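Glycinin A3B4 subunit (PDB 2D5F) is an 11S globulin of soybean, a hexameric two-cupin seed storage protein that probably serves as a nitrogen and amino-acid reserve for germination. Local coordinates at residues 24-30 with 234-239; 88-92 with 246-250; 333-337 with 368-372; 377-381 with 489-493. One frame throughout, in Å; residues are numbered along the deposited sequence.

Contact 1 of 4, residues 24-30 with 234-239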
loop_
_atom_site.group_PDB
_atom_site.type_symbol
_atom_site.label_atom_id
_atom_site.label_comp_id
_atom_site.label_asym_id
_atom_site.label_seq_id
_atom_site.Cartn_x
_atom_site.Cartn_y
_atom_site.Cartn_z
ATOM N N GLU B 24 28.150 17.917 30.917
ATOM C CA GLU B 24 28.922 16.918 31.643
ATOM C C GLU B 24 28.084 16.313 32.763
ATOM O O GLU B 24 27.588 17.027 33.633
ATOM C CB GLU B 24 30.193 17.555 32.211
ATOM C CG GLU B 24 31.242 17.853 31.149
ATOM C CD GLU B 24 32.374 18.709 31.673
ATOM O OE1 GLU B 24 32.799 18.477 32.823
ATOM O OE2 GLU B 24 32.843 19.607 30.936
ATOM N N SER B 25 27.918 14.995 32.726
ATOM C CA SER B 25 27.133 14.284 33.732
ATOM C C SER B 25 28.014 13.329 34.519
ATOM O O SER B 25 29.164 13.084 34.166
ATOM C CB SER B 25 26.014 13.465 33.072
ATOM O OG SER B 25 25.151 14.288 32.315
ATOM N N GLU B 26 27.450 12.771 35.579
ATOM C CA GLU B 26 28.179 11.828 36.405
ATOM C C GLU B 26 28.741 10.668 35.595
ATOM O O GLU B 26 29.931 10.365 35.673
ATOM C CB GLU B 26 27.262 11.279 37.494
ATOM C CG GLU B 26 27.819 10.064 38.206
ATOM C CD GLU B 26 26.851 9.509 39.222
ATOM O OE1 GLU B 26 26.884 9.954 40.385
ATOM O OE2 GLU B 26 26.040 8.637 38.853
ATOM N N GLY B 27 27.876 10.024 34.812
ATOM C CA GLY B 27 28.301 8.874 34.036
ATOM C C GLY B 27 28.619 9.079 32.571
ATOM O O GLY B 27 28.872 8.105 31.859
ATOM N N GLY B 28 28.620 10.324 32.109
ATOM C CA GLY B 28 28.916 10.560 30.710
ATOM C C GLY B 28 28.952 12.004 30.255
ATOM O O GLY B 28 29.027 12.936 31.060
ATOM N N LEU B 29 28.884 12.175 28.939
ATOM C CA LEU B 29 28.935 13.484 28.315
ATOM C C LEU B 29 27.982 13.562 27.123
ATOM O O LEU B 29 27.789 12.580 26.399
ATOM C CB LEU B 29 30.364 13.747 27.834
ATOM C CG LEU B 29 30.667 15.051 27.102
ATOM C CD1 LEU B 29 30.521 16.225 28.069
ATOM C CD2 LEU B 29 32.076 14.999 26.535
ATOM N N ILE B 30 27.380 14.730 26.937
ATOM C CA ILE B 30 26.483 14.960 25.814
ATOM C C ILE B 30 26.949 16.237 25.135
ATOM O O ILE B 30 27.060 17.287 25.768
ATOM C CB ILE B 30 25.021 15.138 26.258
ATOM C CG1 ILE B 30 24.500 13.832 26.865
ATOM C CG2 ILE B 30 24.161 15.530 25.061
ATOM C CD1 ILE B 30 23.057 13.906 27.327
ATOM N N ARG B 234 22.948 14.084 39.604
ATOM C CA ARG B 234 23.755 13.315 38.661
ATOM C C ARG B 234 23.561 13.717 37.196
ATOM O O ARG B 234 24.434 13.480 36.359
ATOM C CB ARG B 234 23.443 11.826 38.819
ATOM C CG ARG B 234 23.685 11.270 40.216
ATOM C CD ARG B 234 23.169 9.845 40.315
ATOM N NE ARG B 234 21.724 9.795 40.107
ATOM C CZ ARG B 234 21.042 8.684 39.849
ATOM N NH1 ARG B 234 21.674 7.519 39.765
ATOM N NH2 ARG B 234 19.727 8.740 39.663
ATOM N N LYS B 235 22.416 14.331 36.904
ATOM C CA LYS B 235 22.054 14.753 35.550
ATOM C C LYS B 235 21.600 13.547 34.719
ATOM O O LYS B 235 21.478 12.445 35.258
ATOM C CB LYS B 235 23.214 15.506 34.882
ATOM C CG LYS B 235 23.583 16.789 35.645
ATOM C CD LYS B 235 24.665 17.606 34.953
ATOM C CE LYS B 235 25.211 18.694 35.877
ATOM N NZ LYS B 235 24.136 19.564 36.445
ATOM N N GLN B 236 21.355 13.760 33.424
ATOM C CA GLN B 236 20.833 12.720 32.520
ATOM C C GLN B 236 21.604 11.419 32.258
ATOM O O GLN B 236 21.031 10.455 31.742
ATOM C CB GLN B 236 20.464 13.352 31.172
ATOM C CG GLN B 236 21.548 14.205 30.569
ATOM C CD GLN B 236 21.302 15.685 30.792
ATOM O OE1 GLN B 236 20.877 16.398 29.880
ATOM N NE2 GLN B 236 21.557 16.151 32.009
ATOM N N ILE B 237 22.893 11.389 32.563
ATOM C CA ILE B 237 23.670 10.166 32.380
ATOM C C ILE B 237 24.312 9.869 33.729
ATOM O O ILE B 237 25.128 10.647 34.228
ATOM C CB ILE B 237 24.771 10.312 31.309
ATOM C CG1 ILE B 237 24.141 10.597 29.942
ATOM C CG2 ILE B 237 25.583 9.025 31.226
ATOM C CD1 ILE B 237 25.150 10.688 28.809
ATOM N N VAL B 238 23.925 8.749 34.320
ATOM C CA VAL B 238 24.436 8.370 35.625
ATOM C C VAL B 238 25.359 7.158 35.594
ATOM O O VAL B 238 25.390 6.401 34.619
ATOM C CB VAL B 238 23.272 8.063 36.575
ATOM C CG1 VAL B 238 22.290 9.228 36.574
ATOM C CG2 VAL B 238 22.584 6.770 36.152
ATOM N N THR B 239 26.115 6.985 36.676
ATOM C CA THR B 239 27.015 5.852 36.800
ATOM C C THR B 239 26.331 4.830 37.699
ATOM O O THR B 239 25.906 5.158 38.808
ATOM C CB THR B 239 28.353 6.256 37.443
ATOM O OG1 THR B 239 29.020 7.207 36.604
ATOM C CG2 THR B 239 29.238 5.034 37.628
HETATM O O HOH W 1 24.598 6.948 40.212
HETATM O O HOH W 2 29.669 6.012 34.131
#
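Glu26 keeps its side chain nearly straight, CG trans to the backbone N (chi1 167°), which carries the carboxylate across to Thr239; Arg234 crosses it obliquely, CG near Glu26 OE1 and CD near OE2, then bends at chi3 (-63°), turning the guanidinium aside. Glu26 and Gly27 form the tip of the hairpin of strands 21-24 and 28-32 in the N-terminal cupin module, beside strand 237-239. Thr239 N gives Glu26 OE2 an almost straight bond of 2.7 Å on the anti lone pair. A water donates to that oxygen and to Thr239 O and accepts from Arg234 NH1, which itself stands 4.6 Å from Glu26 OE2. The guanidinium, with Val238 CG1 over one face, salt-bridges Asp232 of its own chain and hydrogen-bonds Asn469 O of a neighbouring subunit. With an alanine at Arg234, the bridging water would lose its NH1 donor and Asp232 would probably be left without its charge partner. Glu26 N to Arg234 O (3.2 Å) and Gly27 N to Ile237 O (2.9 Å) also fix the turn. Ile237 sets CD1 against Ile30 CG1 (3.8 Å). A second water joins Gly27 O to Thr239 OG1.

Contact 2 of 4, residues 88-92 with 246-250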
loop_
_atom_site.group_PDB
_atom_site.type_symbol
_atom_site.label_atom_id
_atom_site.label_comp_id
_atom_site.label_asym_id
_atom_site.label_seq_id
_atom_site.Cartn_x
_atom_site.Cartn_y
_atom_site.Cartn_z
ATOM N N THR B 88 7.994 -9.477 27.497
ATOM C CA THR B 88 8.399 -10.822 27.086
ATOM C C THR B 88 9.658 -11.382 27.734
ATOM O O THR B 88 10.003 -12.545 27.519
ATOM C CB THR B 88 8.573 -10.900 25.554
ATOM O OG1 THR B 88 9.638 -10.031 25.151
ATOM C CG2 THR B 88 7.286 -10.478 24.851
ATOM N N PHE B 89 10.358 -10.551 28.497
ATOM C CA PHE B 89 11.559 -10.985 29.206
ATOM C C PHE B 89 11.149 -11.086 30.673
ATOM O O PHE B 89 10.927 -10.075 31.335
ATOM C CB PHE B 89 12.683 -9.954 29.049
ATOM C CG PHE B 89 13.547 -10.165 27.827
ATOM C CD1 PHE B 89 12.986 -10.545 26.608
ATOM C CD2 PHE B 89 14.925 -9.970 27.896
ATOM C CE1 PHE B 89 13.785 -10.731 25.479
ATOM C CE2 PHE B 89 15.732 -10.153 26.772
ATOM C CZ PHE B 89 15.157 -10.535 25.557
ATOM N N GLU B 90 11.008 -12.301 31.182
ATOM C CA GLU B 90 10.612 -12.445 32.576
ATOM C C GLU B 90 11.536 -13.381 33.338
ATOM O O GLU B 90 12.112 -14.311 32.776
ATOM C CB GLU B 90 9.159 -12.924 32.674
ATOM C CG GLU B 90 8.890 -14.257 32.016
ATOM C CD GLU B 90 7.413 -14.610 32.001
ATOM O OE1 GLU B 90 7.067 -15.676 31.454
ATOM O OE2 GLU B 90 6.598 -13.823 32.529
ATOM N N LYS B 91 11.681 -13.109 34.626
ATOM C CA LYS B 91 12.539 -13.907 35.481
ATOM C C LYS B 91 11.770 -14.343 36.719
ATOM O O LYS B 91 11.367 -13.512 37.529
ATOM C CB LYS B 91 13.757 -13.081 35.889
ATOM C CG LYS B 91 14.767 -13.814 36.747
ATOM C CD LYS B 91 15.925 -12.889 37.078
ATOM C CE LYS B 91 16.995 -13.585 37.895
ATOM N NZ LYS B 91 18.118 -12.648 38.208
ATOM N N PRO B 92 11.527 -15.652 36.865
ATOM C CA PRO B 92 10.798 -16.152 38.037
ATOM C C PRO B 92 11.632 -15.960 39.306
ATOM O O PRO B 92 12.861 -16.050 39.271
ATOM C CB PRO B 92 10.585 -17.628 37.707
ATOM C CG PRO B 92 10.533 -17.633 36.205
ATOM C CD PRO B 92 11.672 -16.710 35.852
ATOM N N VAL B 246 20.083 -6.796 34.171
ATOM C CA VAL B 246 18.760 -6.865 33.560
ATOM C C VAL B 246 18.605 -8.271 33.007
ATOM O O VAL B 246 19.585 -8.995 32.868
ATOM C CB VAL B 246 18.592 -5.866 32.379
ATOM C CG1 VAL B 246 18.908 -4.448 32.832
ATOM C CG2 VAL B 246 19.487 -6.277 31.215
ATOM N N ILE B 247 17.378 -8.658 32.691
ATOM C CA ILE B 247 17.140 -9.983 32.142
ATOM C C ILE B 247 17.607 -9.999 30.692
ATOM O O ILE B 247 17.199 -9.148 29.897
ATOM C CB ILE B 247 15.648 -10.340 32.189
ATOM C CG1 ILE B 247 15.126 -10.195 33.623
ATOM C CG2 ILE B 247 15.438 -11.765 31.706
ATOM C CD1 ILE B 247 13.621 -10.286 33.736
ATOM N N SER B 248 18.475 -10.949 30.354
ATOM C CA SER B 248 18.978 -11.071 28.989
ATOM C C SER B 248 19.806 -12.338 28.816
ATOM O O SER B 248 20.588 -12.704 29.693
ATOM C CB SER B 248 19.824 -9.851 28.614
ATOM O OG SER B 248 20.184 -9.885 27.241
ATOM N N PRO B 249 19.633 -13.036 27.677
ATOM C CA PRO B 249 20.375 -14.271 27.398
ATOM C C PRO B 249 21.878 -14.018 27.361
ATOM O O PRO B 249 22.682 -14.905 27.627
ATOM C CB PRO B 249 19.831 -14.699 26.036
ATOM C CG PRO B 249 18.422 -14.166 26.053
ATOM C CD PRO B 249 18.617 -12.789 26.638
ATOM N N LYS B 250 22.238 -12.788 27.024
ATOM C CA LYS B 250 23.629 -12.370 26.931
ATOM C C LYS B 250 23.782 -11.137 27.814
ATOM O O LYS B 250 23.030 -10.170 27.661
ATOM C CB LYS B 250 23.948 -12.026 25.473
ATOM C CG LYS B 250 25.243 -11.267 25.239
ATOM C CD LYS B 250 25.270 -10.709 23.818
ATOM C CE LYS B 250 26.506 -9.867 23.570
ATOM N NZ LYS B 250 27.747 -10.669 23.750
#
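Phe89 turns the rim of its ring to the carbonyl of Ile247: CD2 lies 3.1 Å from Ile247 O, which sits in the ring plane, and CE2 of the same ring is 3.6 Å from that oxygen. The carbonyl is buried here with no hydrogen-bond partner in the model; the weakly positive C-H edge of the ring probably offers it some compensation. Further along, the Pro249 side chain crosses that of Phe89 at about a right angle, with Pro249 CD 3.9 Å from Phe89 CE2. On the other flank Ile247, with CG1 trans to its carbonyl carbon (chi1 -55°), sets CD1 against the strand at Lys91, 3.5 Å from Lys91 CB and 3.5 Å from Lys91 N; the extended Lys91 chain then leads away. Replacing Phe89 by an alanine would probably open a gap beside Pro249 and take from Ile247 O the ring edge it rests against.

One shell out, His111 ties both partners together: its NE2 is hydrogen-bonded to Ile247 N, and its backbone pairs with that of Phe89. Ser248 OG donates to Lys250 O at 2.9 Å and is also bonded to His116. Behind the strand, Glu90 is held by Asn486, Ser487 and Gly488 of a neighbouring subunit, and Pro249 packs on Tyr344 of that subunit. The whole is a loop packed, without hydrogen bonds between the two segments, on strand 89-92 of an outlying hairpin of the N-terminal cupin module, at a subunit interface.

Contact 3 of 4, residues 333-337 with 368-372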
loop_
_atom_site.group_PDB
_atom_site.type_symbol
_atom_site.label_atom_id
_atom_site.label_comp_id
_atom_site.label_asym_id
_atom_site.label_seq_id
_atom_site.Cartn_x
_atom_site.Cartn_y
_atom_site.Cartn_z
ATOM N N GLU B 333 20.871 -2.171 13.282
ATOM C CA GLU B 333 21.516 -2.919 12.219
ATOM C C GLU B 333 22.973 -2.481 12.125
ATOM O O GLU B 333 23.278 -1.299 12.296
ATOM C CB GLU B 333 20.819 -2.606 10.890
ATOM C CG GLU B 333 21.162 -3.545 9.748
ATOM C CD GLU B 333 20.532 -4.913 9.932
ATOM O OE1 GLU B 333 19.317 -4.963 10.220
ATOM O OE2 GLU B 333 21.240 -5.932 9.788
ATOM N N ASN B 334 23.876 -3.418 11.860
ATOM C CA ASN B 334 25.269 -3.036 11.706
ATOM C C ASN B 334 25.377 -2.387 10.336
ATOM O O ASN B 334 24.747 -2.846 9.386
ATOM C CB ASN B 334 26.205 -4.239 11.732
ATOM C CG ASN B 334 27.651 -3.835 11.507
ATOM O OD1 ASN B 334 28.336 -3.394 12.436
ATOM N ND2 ASN B 334 28.112 -3.946 10.262
ATOM N N ILE B 335 26.157 -1.318 10.227
ATOM C CA ILE B 335 26.316 -0.663 8.930
ATOM C C ILE B 335 27.775 -0.583 8.489
ATOM O O ILE B 335 28.058 -0.532 7.294
ATOM C CB ILE B 335 25.747 0.783 8.941
ATOM C CG1 ILE B 335 25.699 1.339 7.512
ATOM C CG2 ILE B 335 26.628 1.688 9.804
ATOM C CD1 ILE B 335 25.132 2.755 7.409
ATOM N N ALA B 336 28.693 -0.588 9.452
ATOM C CA ALA B 336 30.114 -0.439 9.160
ATOM C C ALA B 336 30.969 -1.665 8.852
ATOM O O ALA B 336 32.049 -1.510 8.287
ATOM C CB ALA B 336 30.773 0.372 10.272
ATOM N N ARG B 337 30.519 -2.867 9.212
ATOM C CA ARG B 337 31.310 -4.069 8.937
ATOM C C ARG B 337 31.671 -4.178 7.460
ATOM O O ARG B 337 30.810 -4.070 6.592
ATOM C CB ARG B 337 30.565 -5.344 9.348
ATOM C CG ARG B 337 30.729 -5.742 10.802
ATOM C CD ARG B 337 30.358 -7.210 10.992
ATOM N NE ARG B 337 28.970 -7.475 10.628
ATOM C CZ ARG B 337 27.954 -7.478 11.490
ATOM N NH1 ARG B 337 28.170 -7.237 12.779
ATOM N NH2 ARG B 337 26.720 -7.709 11.059
ATOM N N SER B 368 17.658 7.288 6.206
ATOM C CA SER B 368 18.516 6.222 5.712
ATOM C C SER B 368 19.949 6.688 5.908
ATOM O O SER B 368 20.192 7.803 6.368
ATOM C CB SER B 368 18.239 5.916 4.235
ATOM O OG SER B 368 18.380 7.062 3.433
ATOM N N ALA B 369 20.906 5.838 5.568
ATOM C CA ALA B 369 22.299 6.213 5.737
ATOM C C ALA B 369 23.235 5.366 4.906
ATOM O O ALA B 369 22.841 4.351 4.336
ATOM C CB ALA B 369 22.689 6.102 7.212
ATOM N N GLN B 370 24.481 5.817 4.830
ATOM C CA GLN B 370 25.517 5.086 4.128
ATOM C C GLN B 370 26.775 5.174 4.978
ATOM O O GLN B 370 26.949 6.115 5.754
ATOM C CB GLN B 370 25.785 5.681 2.742
ATOM C CG GLN B 370 24.683 5.389 1.731
ATOM C CD GLN B 370 25.038 5.841 0.331
ATOM O OE1 GLN B 370 25.425 6.983 0.125
ATOM N NE2 GLN B 370 24.902 4.940 -0.642
ATOM N N TYR B 371 27.620 4.158 4.873
ATOM C CA TYR B 371 28.884 4.174 5.585
ATOM C C TYR B 371 29.903 4.053 4.473
ATOM O O TYR B 371 29.839 3.128 3.657
ATOM C CB TYR B 371 29.021 3.010 6.557
ATOM C CG TYR B 371 30.185 3.215 7.494
ATOM C CD1 TYR B 371 31.385 2.516 7.328
ATOM C CD2 TYR B 371 30.110 4.157 8.512
ATOM C CE1 TYR B 371 32.485 2.763 8.161
ATOM C CE2 TYR B 371 31.195 4.410 9.344
ATOM C CZ TYR B 371 32.375 3.716 9.164
ATOM O OH TYR B 371 33.444 4.002 9.984
ATOM N N VAL B 372 30.815 5.010 4.418
ATOM C CA VAL B 372 31.818 5.031 3.373
ATOM C C VAL B 372 33.234 4.921 3.923
ATOM O O VAL B 372 33.589 5.587 4.900
ATOM C CB VAL B 372 31.706 6.337 2.552
ATOM C CG1 VAL B 372 32.765 6.369 1.464
ATOM C CG2 VAL B 372 30.300 6.444 1.933
#
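Ala336 sets its methyl over one face of the Tyr371 ring in a CH-pi contact, 3.7 Å from CB to the ring centroid and only 14° off the ring normal. This is where the two cupin modules of the chain meet: residues 333-337 run off the end strand of the N-terminal sheet, and strand 368-374 belongs to the C-terminal sheet.

The tight part is Ile335 and Ala336 against Tyr371. Ala336 CB comes to 3.6 Å from Tyr371 CE1. Ile335 is stretched out, its CG1 trans to the backbone N (chi1 -170°), so that CG1 comes 3.8 Å from Tyr371 CB and CD1 reaches past it to the strand backbone, 3.8 Å from Gln370 C. The Ile335 carbonyl oxygen also touches Tyr371 CB at 3.7 Å. Ile70 of strand 67-73 packs against both Ile335 and Tyr371 from the N-terminal sheet. At the buried end Ile335 CD1 makes a lesser contact with Ala369 CB at 4.1 Å.

The solvent side begins at Ala336, which is partly exposed, and continues to Arg337, which turns away into an exposed position. Gln370 also points away from residues 333-337, but is buried: its amide is bonded to Lys445 and Thr353, and the side chain lies about 5 Å from a bound magnesium ion. The ring that Ala336 covers is itself held at its far end, where Tyr371 OH is hydrogen-bonded to Glu440 OE2 and Thr395 OG1.

Contact 4 of 4, residues 377-381 with 489-493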
loop_
_atom_site.group_PDB
_atom_site.type_symbol
_atom_site.label_atom_id
_atom_site.label_comp_id
_atom_site.label_asym_id
_atom_site.label_seq_id
_atom_site.Cartn_x
_atom_site.Cartn_y
_atom_site.Cartn_z
ATOM N N ASN B 377 44.122 7.960 -0.918
ATOM C CA ASN B 377 43.917 8.469 -2.267
ATOM C C ASN B 377 42.663 7.943 -2.959
ATOM O O ASN B 377 42.404 8.274 -4.117
ATOM C CB ASN B 377 45.142 8.169 -3.130
ATOM C CG ASN B 377 46.389 8.846 -2.612
ATOM O OD1 ASN B 377 46.403 10.056 -2.403
ATOM N ND2 ASN B 377 47.445 8.070 -2.399
ATOM N N GLY B 378 41.885 7.132 -2.251
ATOM C CA GLY B 378 40.669 6.591 -2.834
ATOM C C GLY B 378 39.668 7.693 -3.109
ATOM O O GLY B 378 39.464 8.581 -2.279
ATOM N N ILE B 379 39.029 7.635 -4.269
ATOM C CA ILE B 379 38.065 8.659 -4.644
ATOM C C ILE B 379 36.624 8.185 -4.812
ATOM O O ILE B 379 36.362 7.128 -5.387
ATOM C CB ILE B 379 38.471 9.335 -5.971
ATOM C CG1 ILE B 379 39.777 10.115 -5.793
ATOM C CG2 ILE B 379 37.353 10.255 -6.452
ATOM C CD1 ILE B 379 40.288 10.740 -7.077
ATOM N N TYR B 380 35.698 8.983 -4.289
ATOM C CA TYR B 380 34.270 8.723 -4.438
ATOM C C TYR B 380 33.916 9.835 -5.434
ATOM O O TYR B 380 33.674 10.980 -5.043
ATOM C CB TYR B 380 33.532 8.938 -3.114
ATOM C CG TYR B 380 32.083 8.484 -3.117
ATOM C CD1 TYR B 380 31.371 8.336 -4.311
ATOM C CD2 TYR B 380 31.409 8.249 -1.917
ATOM C CE1 TYR B 380 30.023 7.966 -4.308
ATOM C CE2 TYR B 380 30.074 7.887 -1.901
ATOM C CZ TYR B 380 29.383 7.747 -3.099
ATOM O OH TYR B 380 28.052 7.390 -3.077
ATOM N N SER B 381 33.927 9.494 -6.720
ATOM C CA SER B 381 33.671 10.462 -7.786
ATOM C C SER B 381 32.412 11.311 -7.619
ATOM O O SER B 381 31.484 10.935 -6.903
ATOM C CB SER B 381 33.652 9.747 -9.142
ATOM O OG SER B 381 32.757 8.655 -9.143
ATOM N N PRO B 489 31.617 4.004 -8.708
ATOM C CA PRO B 489 31.807 5.338 -8.127
ATOM C C PRO B 489 33.094 5.468 -7.314
ATOM O O PRO B 489 33.530 6.574 -6.996
ATOM C CB PRO B 489 30.563 5.513 -7.261
ATOM C CG PRO B 489 30.322 4.132 -6.759
ATOM C CD PRO B 489 30.543 3.279 -8.002
ATOM N N LEU B 490 33.697 4.337 -6.969
ATOM C CA LEU B 490 34.931 4.356 -6.191
ATOM C C LEU B 490 36.106 4.237 -7.152
ATOM O O LEU B 490 36.253 3.230 -7.844
ATOM C CB LEU B 490 34.922 3.211 -5.179
ATOM C CG LEU B 490 33.786 3.372 -4.164
ATOM C CD1 LEU B 490 33.525 2.066 -3.441
ATOM C CD2 LEU B 490 34.144 4.484 -3.193
ATOM N N VAL B 491 36.941 5.273 -7.176
ATOM C CA VAL B 491 38.083 5.333 -8.082
ATOM C C VAL B 491 39.472 5.353 -7.451
ATOM O O VAL B 491 39.749 6.121 -6.530
ATOM C CB VAL B 491 37.966 6.569 -8.995
ATOM C CG1 VAL B 491 39.205 6.698 -9.874
ATOM C CG2 VAL B 491 36.710 6.461 -9.845
ATOM N N ASN B 492 40.351 4.498 -7.960
ATOM C CA ASN B 492 41.724 4.462 -7.479
ATOM C C ASN B 492 42.531 5.200 -8.545
ATOM O O ASN B 492 42.829 4.652 -9.604
ATOM C CB ASN B 492 42.205 3.013 -7.311
ATOM C CG ASN B 492 42.125 2.205 -8.597
ATOM O OD1 ASN B 492 43.152 1.768 -9.131
ATOM N ND2 ASN B 492 40.906 1.994 -9.100
ATOM N N PRO B 493 42.872 6.471 -8.288
ATOM C CA PRO B 493 43.639 7.232 -9.276
ATOM C C PRO B 493 45.049 6.681 -9.497
ATOM O O PRO B 493 45.537 5.915 -8.633
ATOM C CB PRO B 493 43.639 8.639 -8.689
ATOM C CG PRO B 493 43.703 8.369 -7.224
ATOM C CD PRO B 493 42.690 7.253 -7.052
ATOM O OXT PRO B 493 45.647 7.030 -10.536
#
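Ile379 and Val491 form an antiparallel hydrogen-bonded pair, with Ile379 N to Val491 O at 2.8 Å and a short, nearly straight return bond from Val491 N to Ile379 O at 2.6 Å. Tyr380 and Leu490 are the next, non-hydrogen-bonded pair, and Ser381 N continues the pattern to Pro489 O at 3.0 Å. On the face that carries Ile379 and Val491, Ile379 CB lies 4.1 Å from Val491 CB. Ile379 CG1 stands trans to its carbonyl carbon (chi1 -66°), and the chain runs on from there to put CD1 4.2 Å from Pro493 CG. The last proline also leans its CD on Asn377 O at 3.1 Å. A neighbouring subunit packs on this face, Phe212 on Ile379 and Ser216 on Val491. On the face of Tyr380 and Leu490, Pro489 meets the tyrosine from the end of the strand, Tyr380 CE1 to Pro489 CB 3.9 Å; the Tyr380 ring stacks with His383, and the side chain lies about 4 Å from a bound magnesium ion. Ile351 touches Tyr380, Pro489 and Leu490 from the facing sheet. What results is a C-terminal tail added as a short antiparallel strand to strand 379-385 of the second cupin barrel, at a subunit interface.

Contacts 3 and 4 are mostly buried and touch each other, through Val372 CG1 and Tyr380 CD2, and strands 368-374 and 379-385 follow one another in the C-terminal module. Contact 3 lies nearest the chain's centre, between the two modules, and its two segments meet by apolar and CH-pi packing. Contacts 1 and 2 sit further out on the N-terminal module, their centres about 26 Å apart, and reach the same sheet. Contact 1 is the polar one, with charges, waters and backbone bonds round a hairpin tip; contact 2 is mainly apolar, with one buried carbonyl at a ring edge. Contact 4 relies on strand pairing; its tail strand 490-491 adds to strand 379-385 much as strand 237-239 of contact 1 adds to strand 56-62.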